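Local coordinates for nuclease (PDB 4QBN), which probably cleaves nucleic acids by hydrolysing ester bonds with the help of magnesium, as a virus-type replication-repair nuclease (VRR-NUC) domain, at residues Y10-E13 with R14-L18; V50-D53 with E54-P58; K57-P60 with H61-R64; E65-R68 with F69-R72; S81-Q84 with V85-I89. All blocks are in the same frame, centred on the assembly; numbering follows the deposited sequence.

Contact 1: residues Y10-E13 with R14-L18; sequences YAKE and RFEAL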
# COMPACT_ATOMS: atom_id res chain seq x y z
N TYR A 10 -2.15 -9.84 16.68
CA TYR A 10 -2.65 -8.85 17.65
C TYR A 10 -2.78 -7.51 17.00
O TYR A 10 -3.77 -6.76 17.20
CB TYR A 10 -1.67 -8.76 18.81
CG TYR A 10 -2.04 -7.76 19.85
CD1 TYR A 10 -3.07 -7.99 20.73
CD2 TYR A 10 -1.31 -6.58 19.96
CE1 TYR A 10 -3.37 -7.09 21.72
CE2 TYR A 10 -1.61 -5.65 20.97
CZ TYR A 10 -2.64 -5.91 21.82
OH TYR A 10 -2.93 -4.98 22.80
N ALA A 11 -1.77 -7.17 16.21
CA ALA A 11 -1.80 -5.90 15.52
C ALA A 11 -3.03 -5.88 14.59
O ALA A 11 -3.78 -4.88 14.49
CB ALA A 11 -0.48 -5.68 14.71
N LYS A 12 -3.22 -6.96 13.86
CA LYS A 12 -4.34 -6.99 12.93
C LYS A 12 -5.63 -6.76 13.68
O LYS A 12 -6.47 -5.98 13.25
CB LYS A 12 -4.39 -8.35 12.19
CG LYS A 12 -5.63 -8.54 11.33
CD LYS A 12 -5.44 -9.79 10.43
CE LYS A 12 -6.57 -9.98 9.47
NZ LYS A 12 -7.79 -10.32 10.22
N GLU A 13 -5.81 -7.44 14.81
CA GLU A 13 -7.03 -7.28 15.62
C GLU A 13 -7.26 -5.88 16.19
O GLU A 13 -8.39 -5.36 16.19
CB GLU A 13 -7.03 -8.33 16.75
CG GLU A 13 -7.16 -9.77 16.20
CD GLU A 13 -6.99 -10.85 17.26
OE1 GLU A 13 -6.30 -10.61 18.29
OE2 GLU A 13 -7.54 -11.97 17.04
N ARG A 14 -6.20 -5.27 16.69
CA ARG A 14 -6.28 -3.89 17.19
C ARG A 14 -6.65 -2.91 16.09
O ARG A 14 -7.47 -2.02 16.32
CB ARG A 14 -4.94 -3.47 17.80
CG ARG A 14 -4.59 -4.26 19.08
CD ARG A 14 -5.08 -3.63 20.42
NE ARG A 14 -5.55 -2.22 20.41
CZ ARG A 14 -5.00 -1.18 21.06
NH1 ARG A 14 -3.89 -1.33 21.78
NH2 ARG A 14 -5.55 0.03 20.98
N PHE A 15 -6.06 -3.05 14.91
CA PHE A 15 -6.39 -2.15 13.81
C PHE A 15 -7.80 -2.37 13.30
O PHE A 15 -8.49 -1.43 12.94
CB PHE A 15 -5.42 -2.35 12.65
CG PHE A 15 -3.99 -2.02 13.00
CD1 PHE A 15 -3.71 -0.99 13.88
CD2 PHE A 15 -2.92 -2.74 12.43
CE1 PHE A 15 -2.37 -0.65 14.18
CE2 PHE A 15 -1.59 -2.42 12.75
CZ PHE A 15 -1.33 -1.38 13.63
N GLU A 16 -8.21 -3.62 13.22
CA GLU A 16 -9.58 -3.87 12.77
C GLU A 16 -10.62 -3.33 13.77
O GLU A 16 -11.70 -2.89 13.35
CB GLU A 16 -9.79 -5.36 12.50
CG GLU A 16 -9.09 -5.82 11.21
CD GLU A 16 -9.18 -7.34 11.02
OE1 GLU A 16 -9.56 -8.01 12.00
OE2 GLU A 16 -8.91 -7.85 9.90
N ALA A 17 -10.26 -3.30 15.06
CA ALA A 17 -11.13 -2.71 16.10
C ALA A 17 -11.31 -1.20 15.99
O ALA A 17 -12.26 -0.64 16.53
CB ALA A 17 -10.62 -3.06 17.51
N LEU A 18 -10.40 -0.53 15.29
CA LEU A 18 -10.49 0.89 15.00
C LEU A 18 -11.19 1.16 13.67
O LEU A 18 -11.23 2.30 13.22
CB LEU A 18 -9.08 1.49 14.90
CG LEU A 18 -8.26 1.41 16.21
CD1 LEU A 18 -6.81 1.80 15.92
CD2 LEU A 18 -8.86 2.32 17.27
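R14 lies beside Y10, one helical turn on, and runs in the same direction, with its CG over one face of the phenol ring. CG stands 3.8 Å from the centroid of the Y10 ring, a CH-pi contact displaced toward the rim. Bends at chi2 (-91°) and chi3 carry the chain past the ring, and R14 CD reaches Y10 OH at 3.5 Å. The guanidinium turns its edge to Y10 OH, its plane steep to the ring, and both polar ends turn to D86: NH1 of R14 by a salt bridge, OH of Y10 by a hydrogen bond. F15 follows on another face of helix 3-17, its ring over the carbonyl oxygen of A11 and its CE2 4.0 Å from A11 CB. This is classic i to i+4 packing on an amphipathic helix: A11 and F15 face the fold, where A11 meets V85, F15 meets I89 of helix 82-92, and F15 also touches V22 and V38 of the sheet. E16 marks the more polar side. Its OE2 accepts from K12 NZ at 2.7 Å in a salt bridge, met on the syn side though 32° out of the carboxylate plane; the lysine, extended as far as CE, bends only at chi4 to bring NZ over. A17 N bonds to E13 O at 3.0 Å, less straight (146°) than the three bonds before it.

Contact 2: residues V50-D53 with E54-P58; sequences VKKD and ENTKP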
# COMPACT_ATOMS: atom_id res chain seq x y z
N VAL A 50 6.42 -6.23 11.01
CA VAL A 50 6.33 -6.89 12.30
C VAL A 50 7.50 -7.81 12.53
O VAL A 50 7.83 -8.62 11.64
CB VAL A 50 5.01 -7.69 12.40
CG1 VAL A 50 4.96 -8.38 13.76
CG2 VAL A 50 3.83 -6.78 12.17
N LYS A 51 8.15 -7.71 13.69
CA LYS A 51 9.29 -8.56 14.02
C LYS A 51 9.02 -9.41 15.25
O LYS A 51 8.05 -9.20 15.98
CB LYS A 51 10.53 -7.70 14.29
CG LYS A 51 10.92 -6.77 13.11
CD LYS A 51 11.02 -7.53 11.76
CE LYS A 51 12.34 -8.25 11.77
NZ LYS A 51 12.80 -8.94 10.51
N LYS A 52 9.90 -10.37 15.50
CA LYS A 52 9.67 -11.36 16.54
C LYS A 52 9.89 -10.84 17.96
O LYS A 52 9.40 -11.44 18.94
CB LYS A 52 10.54 -12.60 16.29
CG LYS A 52 12.00 -12.34 16.51
CD LYS A 52 12.86 -13.49 16.01
CE LYS A 52 14.33 -13.11 16.09
NZ LYS A 52 14.82 -12.99 17.50
N ASP A 53 10.71 -9.80 18.08
CA ASP A 53 11.00 -9.18 19.39
C ASP A 53 11.51 -7.76 19.21
O ASP A 53 11.70 -7.31 18.07
CB ASP A 53 11.97 -10.03 20.26
CG ASP A 53 13.41 -10.08 19.73
OD1 ASP A 53 13.87 -9.15 19.02
OD2 ASP A 53 14.12 -11.06 20.05
N GLU A 54 11.69 -7.05 20.33
CA GLU A 54 11.99 -5.62 20.26
C GLU A 54 13.44 -5.31 19.88
O GLU A 54 13.74 -4.17 19.55
CB GLU A 54 11.66 -4.92 21.58
CG GLU A 54 10.19 -4.93 21.98
CD GLU A 54 9.95 -4.18 23.30
OE1 GLU A 54 10.96 -3.88 23.99
OE2 GLU A 54 8.77 -3.93 23.67
N ASN A 55 14.29 -6.34 19.87
CA ASN A 55 15.70 -6.17 19.52
C ASN A 55 15.99 -6.58 18.07
O ASN A 55 17.13 -6.53 17.62
CB ASN A 55 16.60 -7.04 20.39
CG ASN A 55 16.75 -6.54 21.81
OD1 ASN A 55 16.73 -5.33 22.08
ND2 ASN A 55 16.98 -7.46 22.74
N THR A 56 14.98 -6.99 17.33
CA THR A 56 15.25 -7.46 15.99
C THR A 56 15.04 -6.30 15.03
O THR A 56 13.93 -5.82 14.88
CB THR A 56 14.33 -8.66 15.61
OG1 THR A 56 14.59 -9.76 16.49
CG2 THR A 56 14.61 -9.11 14.21
N LYS A 57 16.11 -5.87 14.37
CA LYS A 57 15.99 -4.80 13.37
C LYS A 57 15.53 -5.43 12.03
O LYS A 57 15.81 -6.61 11.75
CB LYS A 57 17.35 -4.12 13.16
CG LYS A 57 17.95 -3.50 14.41
CD LYS A 57 19.18 -2.66 14.06
CE LYS A 57 20.37 -3.52 13.77
NZ LYS A 57 20.59 -4.35 14.97
N PRO A 58 14.84 -4.66 11.21
CA PRO A 58 14.55 -5.14 9.84
C PRO A 58 15.86 -5.36 9.08
O PRO A 58 16.91 -4.82 9.48
CB PRO A 58 13.78 -3.96 9.23
CG PRO A 58 13.16 -3.25 10.43
CD PRO A 58 14.19 -3.36 11.51
O HOH W 1 11.71 -5.03 16.44
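T56 OG1 donates to D53 OD1 over 2.7 Å, and the same carboxylate oxygen takes the backbone N-H of N55 at 3.0 Å. The two donors reach OD1 from opposite faces of the carboxylate plane, T56 OG1 lying 53° out of it, so that one oxygen is gripped from both sides. D53 can present it because CG sits between the backbone N and carbonyl carbon (chi1 70°), which folds the carboxylate back over the following residues. The pairing of an aspartate side chain with the backbone N-H two residues on is an Asx turn, overlaid on a type I beta turn from D53 to T56. The turn's own bond, T56 N to D53 O, is weak at 3.4 Å; a water gives a second link, donating to both D53 O and T56 O. K52 adds a looser layer: its NZ makes a weak hydrogen bond to T56 OG1 and a long salt bridge of 3.3 Å to D53 OD2. Beyond this polar knot, K51 crosses T56 at about a right angle. Kinks at chi2 and chi3 bend its chain past the threonine, whose methyl CG2 presses against K51 CE at 3.4 Å, tighter than usual for two carbons. K51, just after strand 44-50, is probably the lysine of the (D/E)XK signature of PD-(D/E)XK nucleases, to which VRR-NUC domains belong. OE2 of E54 is hydrogen-bonded to S81 OG at the N-cap of helix 82-92. With K52 near, the D53 carboxylate is probably stabilised in its charged form, and its bonds to N55 and T56 would hold this exposed loop in shape.

Contact 3: residues K57-P60 with H61-R64; sequences KPDP and HQLR. With SO4 (sulfate ion), chain C.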
# COMPACT_ATOMS: atom_id res chain seq x y z
N LYS A 57 16.11 -5.87 14.37
CA LYS A 57 15.99 -4.80 13.37
C LYS A 57 15.53 -5.43 12.03
O LYS A 57 15.81 -6.61 11.75
CB LYS A 57 17.35 -4.12 13.16
CG LYS A 57 17.95 -3.50 14.41
CD LYS A 57 19.18 -2.66 14.06
CE LYS A 57 20.37 -3.52 13.77
NZ LYS A 57 20.59 -4.35 14.97
N PRO A 58 14.84 -4.66 11.21
CA PRO A 58 14.55 -5.14 9.84
C PRO A 58 15.86 -5.36 9.08
O PRO A 58 16.91 -4.82 9.48
CB PRO A 58 13.78 -3.96 9.23
CG PRO A 58 13.16 -3.25 10.43
CD PRO A 58 14.19 -3.36 11.51
N ASP A 59 15.86 -6.23 8.07
CA ASP A 59 17.08 -6.50 7.29
C ASP A 59 17.43 -5.27 6.44
O ASP A 59 16.58 -4.45 6.22
CB ASP A 59 16.84 -7.70 6.40
CG ASP A 59 17.03 -9.03 7.14
OD1 ASP A 59 17.86 -9.10 8.08
OD2 ASP A 59 16.32 -9.99 6.78
N PRO A 60 18.66 -5.19 5.91
CA PRO A 60 19.08 -4.02 5.11
C PRO A 60 18.16 -3.64 3.94
O PRO A 60 17.92 -2.45 3.76
CB PRO A 60 20.44 -4.45 4.57
CG PRO A 60 20.97 -5.32 5.65
CD PRO A 60 19.78 -6.12 6.13
N HIS A 61 17.66 -4.59 3.14
CA HIS A 61 16.82 -4.15 2.03
C HIS A 61 15.52 -3.60 2.53
O HIS A 61 14.88 -2.71 1.89
CB HIS A 61 16.56 -5.30 1.04
CG HIS A 61 15.73 -6.40 1.60
ND1 HIS A 61 16.20 -7.26 2.57
CD2 HIS A 61 14.45 -6.79 1.32
CE1 HIS A 61 15.27 -8.17 2.83
NE2 HIS A 61 14.20 -7.90 2.09
N GLN A 62 15.10 -4.12 3.67
CA GLN A 62 13.86 -3.60 4.25
C GLN A 62 14.10 -2.17 4.73
O GLN A 62 13.25 -1.27 4.54
CB GLN A 62 13.39 -4.50 5.39
CG GLN A 62 12.86 -5.82 4.91
CD GLN A 62 12.74 -6.87 5.98
OE1 GLN A 62 13.31 -6.76 7.08
NE2 GLN A 62 11.94 -7.90 5.69
N LEU A 63 15.21 -1.96 5.43
CA LEU A 63 15.46 -0.61 5.94
C LEU A 63 15.52 0.44 4.81
O LEU A 63 15.07 1.56 5.00
CB LEU A 63 16.76 -0.55 6.78
CG LEU A 63 16.65 -1.24 8.16
CD1 LEU A 63 17.98 -1.29 8.92
CD2 LEU A 63 15.55 -0.55 9.03
N ARG A 64 16.17 0.09 3.69
CA ARG A 64 16.29 1.07 2.60
C ARG A 64 14.93 1.31 2.04
O ARG A 64 14.60 2.47 1.74
CB ARG A 64 17.30 0.66 1.48
CG ARG A 64 17.11 -0.69 0.82
CD ARG A 64 18.15 -0.96 -0.37
NE ARG A 64 18.01 -2.29 -0.99
CZ ARG A 64 17.93 -2.53 -2.30
NH1 ARG A 64 17.98 -1.56 -3.18
NH2 ARG A 64 17.79 -3.77 -2.72
S SO4 C . 10.86 -9.76 2.46
O1 SO4 C . 12.02 -10.67 2.51
O2 SO4 C . 10.38 -9.76 1.07
O3 SO4 C . 9.82 -10.20 3.38
O4 SO4 C . 11.25 -8.42 2.86
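Q62 reaches back along the chain with its amide set between two partners: OE1 accepts from D59 N at 2.8 Å, while NE2 points to a bound sulfate. The D59 N-H comes in 31° off the plane of the amide carbonyl. CG of Q62 is anti to its own carbonyl carbon (chi1 -71°) and the chain beyond is extended, which carries OE1 to the residue preceding the helix. The bond resembles the returning half of a capping box, but D59, at the N-cap position, makes no capping bond with its side chain. H61 stands next to Q62, and CG of Q62 lies over one face of the imidazole toward its rim. The ring meets the ion edge-on: H61 NE2 donates to sulfate O4 at 3.1 Å, and Q62 NE2 donates to the same oxygen at 3.0 Å. The backbone N of G32 also bonds to this sulfate, which probably came from the crystallisation liquor. On the apolar flank, L63 crosses P58 at about a right angle, its CD2 3.8 Å from P58 CB. The first regular turn is closed by L63 N bonding to D59 O, followed by R64 N to P60 O. P60 thus opens helix 60-71 at the end of the loop from strand 44-50; P58 packs on H66 farther along that helix and on V78 of strand 75-79, while H61 touches S31 and Q62 touches K51.

Contact 4: residues E65-R68 with F69-R72; sequences EHER and FRKR. With SO4 (sulfate ion), chain E.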
# COMPACT_ATOMS: atom_id res chain seq x y z
N GLU A 65 14.12 0.25 1.91
CA GLU A 65 12.74 0.45 1.41
C GLU A 65 11.91 1.35 2.37
O GLU A 65 11.21 2.30 1.94
CB GLU A 65 12.06 -0.92 1.22
CG GLU A 65 10.65 -0.81 0.59
CD GLU A 65 10.69 -0.55 -0.94
OE1 GLU A 65 11.80 -0.32 -1.51
OE2 GLU A 65 9.60 -0.65 -1.61
N HIS A 66 12.04 1.14 3.67
CA HIS A 66 11.30 2.03 4.62
C HIS A 66 11.74 3.46 4.43
O HIS A 66 10.94 4.40 4.49
CB HIS A 66 11.59 1.64 6.08
CG HIS A 66 11.15 0.26 6.42
ND1 HIS A 66 11.49 -0.35 7.62
CD2 HIS A 66 10.42 -0.63 5.72
CE1 HIS A 66 10.98 -1.57 7.63
NE2 HIS A 66 10.31 -1.77 6.50
N GLU A 67 13.03 3.65 4.21
CA GLU A 67 13.45 5.05 4.06
C GLU A 67 12.99 5.68 2.74
O GLU A 67 12.76 6.87 2.72
CB GLU A 67 14.94 5.26 4.31
CG GLU A 67 15.30 5.35 5.86
CD GLU A 67 14.71 6.57 6.66
OE1 GLU A 67 15.40 7.58 6.82
OE2 GLU A 67 13.61 6.50 7.20
N ARG A 68 12.91 4.92 1.64
CA ARG A 68 12.34 5.43 0.38
C ARG A 68 10.90 5.90 0.59
O ARG A 68 10.45 6.92 0.01
CB ARG A 68 12.33 4.34 -0.72
CG ARG A 68 13.71 3.86 -1.15
CD ARG A 68 13.56 2.90 -2.38
NE ARG A 68 14.86 2.35 -2.79
CZ ARG A 68 15.27 1.11 -2.51
NH1 ARG A 68 14.49 0.24 -1.84
NH2 ARG A 68 16.47 0.74 -2.92
N PHE A 69 10.17 5.13 1.39
CA PHE A 69 8.78 5.49 1.72
C PHE A 69 8.77 6.76 2.58
O PHE A 69 7.98 7.70 2.32
CB PHE A 69 8.09 4.37 2.52
CG PHE A 69 7.44 3.28 1.65
CD1 PHE A 69 8.13 2.70 0.58
CD2 PHE A 69 6.17 2.80 1.99
CE1 PHE A 69 7.51 1.67 -0.17
CE2 PHE A 69 5.58 1.80 1.25
CZ PHE A 69 6.26 1.23 0.16
N ARG A 70 9.56 6.78 3.63
CA ARG A 70 9.45 7.89 4.60
C ARG A 70 9.97 9.22 4.02
O ARG A 70 9.47 10.30 4.39
CB ARG A 70 10.17 7.57 5.89
CG ARG A 70 9.57 6.44 6.72
CD ARG A 70 10.16 6.57 8.07
NE ARG A 70 9.87 5.37 8.87
CZ ARG A 70 10.73 4.39 9.09
NH1 ARG A 70 12.00 4.47 8.64
NH2 ARG A 70 10.31 3.34 9.79
N LYS A 71 10.98 9.15 3.13
CA LYS A 71 11.48 10.37 2.42
C LYS A 71 10.37 11.11 1.70
O LYS A 71 10.38 12.35 1.62
CB LYS A 71 12.53 9.99 1.37
CG LYS A 71 13.84 9.53 1.95
CD LYS A 71 14.76 8.92 0.86
CE LYS A 71 16.18 8.72 1.37
NZ LYS A 71 17.10 8.27 0.28
N ARG A 72 9.40 10.36 1.21
CA ARG A 72 8.21 10.90 0.54
C ARG A 72 7.07 11.17 1.46
O ARG A 72 5.99 11.52 1.01
CB ARG A 72 7.75 9.92 -0.58
CG ARG A 72 8.89 9.92 -1.71
CD ARG A 72 8.80 8.73 -2.65
NE ARG A 72 9.72 8.83 -3.76
CZ ARG A 72 10.95 8.36 -3.74
NH1 ARG A 72 11.39 7.77 -2.66
NH2 ARG A 72 11.71 8.46 -4.80
S SO4 E . 15.07 7.28 -3.38
O1 SO4 E . 16.36 6.59 -3.23
O2 SO4 E . 13.98 6.32 -3.58
O3 SO4 E . 14.84 8.11 -2.20
O4 SO4 E . 15.10 8.13 -4.56
O HOH W 2 12.52 1.16 9.60
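E65 swings its CG away from the backbone N (chi1 -175°) and kinks at chi2 (77°), which brings OE2 to 3.4 Å from F69 CE1, the carboxylate plane 50° to the ring. Its other oxygen, OE1, takes NH1 of R68 in a salt bridge of 2.8 Å. OE2 is held by Y27 OH and by R23 of the second subunit, so this buried carboxylate has several partners. Bending at chi2 likewise turns E67 toward R70: OE2 receives R70 NH1 at 3.0 Å, in the plane of the guanidinium but on the anti side of the carboxylate. One face of that guanidinium rests on H66 CB, and a water joins R70 NH2 to H66 ND1. R72 extends as far as NE, and its NH1 donates to R68 O at 3.0 Å, close to the end of helix 60-71. That same NH1 holds O2 of a sulfate, probably from the crystallisation liquor, at 3.1 Å; NH2 and K71 NZ add weaker bonds, and the aliphatic chain of R68 lies alongside. Across the dimer, R72 NE bonds to G19 of the second subunit and F69 packs on its L21. The helix is the crossover of a beta-alpha-beta unit between strands 44-50 and 75-79, and H66 and F69 face V76. R68 and R23 of the second subunit would probably favour a charged E65, and the K71 and R72 bonds suggest some affinity for anions here.

Contact 5: residues S81-Q84 with V85-I89; sequences SFKQ and VDKLI. With SO4 (sulfate ion), chain D.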
# COMPACT_ATOMS: atom_id res chain seq x y z
N SER A 81 6.53 -6.33 19.48
CA SER A 81 5.99 -6.88 20.72
C SER A 81 4.60 -6.32 20.85
O SER A 81 4.27 -5.34 20.21
CB SER A 81 6.82 -6.43 21.94
OG SER A 81 6.71 -4.99 22.07
N PHE A 82 3.79 -6.92 21.72
CA PHE A 82 2.44 -6.38 21.95
C PHE A 82 2.49 -4.95 22.49
O PHE A 82 1.64 -4.11 22.17
CB PHE A 82 1.68 -7.23 22.97
CG PHE A 82 1.13 -8.52 22.40
CD1 PHE A 82 1.93 -9.36 21.65
CD2 PHE A 82 -0.19 -8.89 22.64
CE1 PHE A 82 1.43 -10.59 21.14
CE2 PHE A 82 -0.69 -10.10 22.13
CZ PHE A 82 0.13 -10.94 21.37
N LYS A 83 3.46 -4.69 23.36
CA LYS A 83 3.56 -3.36 23.94
C LYS A 83 3.84 -2.32 22.85
O LYS A 83 3.28 -1.19 22.87
CB LYS A 83 4.66 -3.36 25.02
CG LYS A 83 4.69 -2.12 25.89
CD LYS A 83 5.39 -2.46 27.19
CE LYS A 83 5.36 -1.28 28.18
NZ LYS A 83 6.31 -0.15 27.82
N GLN A 84 4.67 -2.67 21.87
CA GLN A 84 4.96 -1.73 20.81
C GLN A 84 3.75 -1.46 19.96
O GLN A 84 3.61 -0.38 19.41
CB GLN A 84 6.15 -2.18 19.94
CG GLN A 84 7.48 -1.96 20.72
CD GLN A 84 8.71 -2.34 19.93
OE1 GLN A 84 8.63 -3.11 19.00
NE2 GLN A 84 9.87 -1.84 20.36
N VAL A 85 2.89 -2.46 19.77
CA VAL A 85 1.67 -2.22 19.01
C VAL A 85 0.80 -1.21 19.76
O VAL A 85 0.24 -0.24 19.20
CB VAL A 85 0.87 -3.55 18.81
CG1 VAL A 85 -0.53 -3.29 18.23
CG2 VAL A 85 1.65 -4.48 17.88
N ASP A 86 0.66 -1.44 21.05
CA ASP A 86 -0.14 -0.55 21.91
C ASP A 86 0.41 0.90 21.91
O ASP A 86 -0.38 1.86 21.79
CB ASP A 86 -0.19 -1.08 23.33
CG ASP A 86 -0.95 -2.41 23.45
OD1 ASP A 86 -1.90 -2.67 22.64
OD2 ASP A 86 -0.60 -3.20 24.35
N LYS A 87 1.74 1.06 21.99
CA LYS A 87 2.36 2.41 21.98
C LYS A 87 2.22 3.08 20.66
O LYS A 87 2.09 4.29 20.60
CB LYS A 87 3.83 2.37 22.32
CG LYS A 87 4.07 2.12 23.73
CD LYS A 87 5.56 2.08 23.94
CE LYS A 87 5.86 1.76 25.37
NZ LYS A 87 7.33 1.76 25.63
N LEU A 88 2.31 2.31 19.58
CA LEU A 88 2.12 2.90 18.25
C LEU A 88 0.72 3.52 18.14
O LEU A 88 0.53 4.66 17.67
CB LEU A 88 2.35 1.83 17.17
CG LEU A 88 1.92 2.20 15.76
CD1 LEU A 88 2.79 3.39 15.28
CD2 LEU A 88 2.05 0.93 14.85
N ILE A 89 -0.30 2.77 18.54
CA ILE A 89 -1.63 3.32 18.46
C ILE A 89 -1.82 4.52 19.37
O ILE A 89 -2.40 5.54 18.97
CB ILE A 89 -2.67 2.18 18.72
CG1 ILE A 89 -2.56 1.19 17.54
CG2 ILE A 89 -4.05 2.75 18.88
CD1 ILE A 89 -3.34 -0.13 17.84
S SO4 D . 5.31 -8.06 25.07
O1 SO4 D . 6.71 -8.16 25.50
O2 SO4 D . 5.15 -8.84 23.79
O3 SO4 D . 4.37 -8.53 26.09
O4 SO4 D . 4.97 -6.65 24.95
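K83 overlaps K87 one turn further on, their chains crossing at a slant and their amino groups ending only 3.1 Å apart, NZ to NZ, a close approach of two donors with no bond between them. K83 CG is anti to the backbone N (chi1 -169°), and a final bend at chi4 turns its NZ across toward the extended K87. At the head of the helix, S81 occupies the N-cap: its OG accepts from Q84 N at 3.1 Å, and the compact torsion that sets OG between the serine's backbone N and carbonyl carbon brings it there. E54 is the other partner of OG, while the side-chain OE1 of Q84 takes the N-H of G80. The two amides before Q84 N, those of F82 and K83, bind a sulfate, probably from the crystallisation liquor: F82 N donates to its O2 and K83 N donates to its O4 at 2.9 Å. D86 sits a turn beyond F82, its CG 3.4 Å from F82 O, with its carboxylate committed to Y10 and R14. F82 stacks on the ring of Y10, and V85 packs on V79, seating the helix between helix 3-17 and strand 75-79. The close approach of the two exposed lysine ends would be unfavourable if both are charged, and the placement of their tips is doubtful. The sulfate, held by the first N-H groups, lies where the helix dipole would be expected to draw an anion.

Overall arrangement
The five contacts come in sequence, each a short-range reading of one piece of a small alpha/beta fold. Contact 1, on helix 3-17, and contact 5, on helix 82-92, have centres 11 Å apart and meet directly. Contacts 3 and 4 share helix 60-71, the crossover between strands 44-50 and 75-79, also with centres 11 Å apart, and lie across the centre of the chain from contact 1, about 24 Å between centres. Contact 2 is the bridging loop: it shares K57 and P58 with contact 3, and E54 reaches S81 of contact 5. The terminal helices thus pack on each other, and the loop of contact 2 connects them to the crossover helix, whose far end meets the second subunit.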